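Local coordinates for endoglucanase A (Clostridium longisporum, PDB 6Q1I), which hydrolyses internal beta-1,4-glucosidic linkages in cellulose, lichenan and barley beta-glucan, and also degrades xylan, at residues N320-N325 and W340-I345. Numbering follows the deposited sequence.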
# COMPACT_ATOMS: atom_id res chain seq x y z
N ASN A 320 0.87 -13.91 3.13
CA ASN A 320 1.36 -15.24 3.47
C ASN A 320 0.24 -16.18 3.89
O ASN A 320 0.49 -17.17 4.58
CB ASN A 320 2.46 -15.16 4.54
CG ASN A 320 3.18 -16.48 4.76
OD1 ASN A 320 3.48 -17.24 3.82
ND2 ASN A 320 3.50 -16.75 6.02
N TYR A 321 -0.99 -15.92 3.45
CA TYR A 321 -2.16 -16.73 3.81
C TYR A 321 -2.79 -17.25 2.52
O TYR A 321 -3.30 -16.46 1.71
CB TYR A 321 -3.15 -15.90 4.63
CG TYR A 321 -4.36 -16.65 5.15
CD1 TYR A 321 -4.22 -17.88 5.78
CD2 TYR A 321 -5.63 -16.11 5.04
CE1 TYR A 321 -5.33 -18.56 6.26
CE2 TYR A 321 -6.74 -16.78 5.52
CZ TYR A 321 -6.58 -18.01 6.14
OH TYR A 321 -7.69 -18.69 6.62
N ALA A 322 -2.77 -18.57 2.33
CA ALA A 322 -3.15 -19.14 1.04
C ALA A 322 -4.11 -20.31 1.18
O ALA A 322 -4.27 -21.08 0.22
CB ALA A 322 -1.90 -19.56 0.26
N GLU A 323 -4.77 -20.45 2.32
CA GLU A 323 -5.63 -21.60 2.56
C GLU A 323 -6.79 -21.63 1.57
O GLU A 323 -7.47 -20.63 1.33
CB GLU A 323 -6.15 -21.57 4.00
CG GLU A 323 -5.08 -21.90 5.02
CD GLU A 323 -4.51 -23.29 4.83
OE1 GLU A 323 -5.29 -24.26 4.79
OE2 GLU A 323 -3.27 -23.42 4.70
N THR A 324 -7.01 -22.79 0.98
CA THR A 324 -8.04 -22.91 -0.04
C THR A 324 -9.41 -22.52 0.51
O THR A 324 -9.77 -22.88 1.63
CB THR A 324 -8.08 -24.35 -0.55
OG1 THR A 324 -8.96 -24.43 -1.68
CG2 THR A 324 -8.58 -25.29 0.56
N ASN A 325 -10.15 -21.74 -0.29
CA ASN A 325 -11.56 -21.42 -0.06
C ASN A 325 -11.81 -20.60 1.21
O ASN A 325 -12.92 -20.61 1.75
CB ASN A 325 -12.44 -22.67 -0.08
CG ASN A 325 -12.41 -23.38 -1.43
OD1 ASN A 325 -12.45 -22.75 -2.49
ND2 ASN A 325 -12.33 -24.71 -1.39
N TRP A 340 6.94 -20.93 -3.58
CA TRP A 340 5.72 -20.19 -3.90
C TRP A 340 4.50 -21.06 -3.65
O TRP A 340 4.49 -22.24 -4.00
CB TRP A 340 5.73 -19.72 -5.36
CG TRP A 340 6.94 -18.95 -5.69
CD1 TRP A 340 8.08 -19.42 -6.24
CD2 TRP A 340 7.15 -17.56 -5.44
NE1 TRP A 340 9.00 -18.42 -6.36
CE2 TRP A 340 8.46 -17.26 -5.88
CE3 TRP A 340 6.37 -16.53 -4.91
CZ2 TRP A 340 9.00 -15.99 -5.79
CZ3 TRP A 340 6.92 -15.26 -4.83
CH2 TRP A 340 8.22 -15.01 -5.27
N TYR A 341 3.47 -20.48 -3.03
CA TYR A 341 2.19 -21.16 -2.95
C TYR A 341 1.61 -21.39 -4.35
O TYR A 341 1.00 -22.43 -4.62
CB TYR A 341 1.19 -20.31 -2.15
CG TYR A 341 1.48 -20.15 -0.68
CD1 TYR A 341 1.40 -21.22 0.20
CD2 TYR A 341 1.80 -18.90 -0.17
CE1 TYR A 341 1.65 -21.06 1.55
CE2 TYR A 341 2.05 -18.72 1.18
CZ TYR A 341 1.98 -19.80 2.03
OH TYR A 341 2.22 -19.63 3.38
N PHE A 342 1.79 -20.40 -5.25
CA PHE A 342 1.26 -20.43 -6.62
C PHE A 342 2.32 -19.85 -7.55
O PHE A 342 2.30 -18.66 -7.91
CB PHE A 342 -0.07 -19.66 -6.72
CG PHE A 342 -1.13 -20.22 -5.83
CD1 PHE A 342 -1.82 -21.36 -6.21
CD2 PHE A 342 -1.44 -19.63 -4.62
CE1 PHE A 342 -2.79 -21.91 -5.40
CE2 PHE A 342 -2.41 -20.18 -3.79
CZ PHE A 342 -3.08 -21.32 -4.19
N SER A 343 3.27 -20.69 -7.97
CA SER A 343 4.31 -20.22 -8.88
C SER A 343 3.71 -19.70 -10.18
O SER A 343 4.28 -18.78 -10.78
CB SER A 343 5.33 -21.32 -9.14
OG SER A 343 4.73 -22.44 -9.76
N ASP A 344 2.57 -20.26 -10.63
CA ASP A 344 1.98 -19.79 -11.88
C ASP A 344 1.51 -18.35 -11.78
O ASP A 344 1.54 -17.61 -12.78
CB ASP A 344 0.80 -20.68 -12.30
CG ASP A 344 1.22 -22.07 -12.78
OD1 ASP A 344 2.40 -22.28 -13.13
OD2 ASP A 344 0.33 -22.95 -12.83
N ILE A 345 1.04 -17.93 -10.61
CA ILE A 345 0.59 -16.54 -10.44
C ILE A 345 1.79 -15.60 -10.37
O ILE A 345 1.81 -14.55 -11.02
CB ILE A 345 -0.34 -16.39 -9.23
CG1 ILE A 345 -1.58 -17.27 -9.40
CG2 ILE A 345 -0.73 -14.92 -9.03
CD1 ILE A 345 -2.47 -17.34 -8.17
O HOH W 1 -1.02 -20.13 4.05
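Two polar links join Y341 to the 320-325 segment, one direct and one through water. In the direct link the phenol OH of Y341 donates to OD1 of N320 over 2.7 Å. The C=O...donor angle is 123°, but the hydroxyl sits above the carbonyl plane, 53° out of it. From the tyrosine's side the same oxygen sits in the ring plane, at the edge. With CG turned anti to the main-chain nitrogen, the N320 amide is carried to the phenol hydroxyl. This amide has further partners: OD1 also accepts from the backbone N of R335, and ND2 bonds to OD1 of N53, which together should fix the amide's rotation. The second link is looser: a water accepts from A322 N at 2.9 Å and donates weakly to Y341 OH at 3.3 Å.

Apolar contact centres on the methyl of A322. Its CB lies 3.7 Å from the centroid of the Y341 ring and 16° off the ring normal, a CH-pi contact over one face, offset toward the CG side of the ring. The same methyl meets F342 obliquely, CB to CE2 being 4.1 Å.

F342 is the N-cap residue of helix 343-356, and its backbone O accepts a weak hydrogen bond from I345 N. The contact joins the start of the long connection after the eighth strand, 314-318, to its end at the final helix of the (beta/alpha)8 TIM barrel that forms this glycoside hydrolase family 5 catalytic domain, at the surface and away from the catalytic positions.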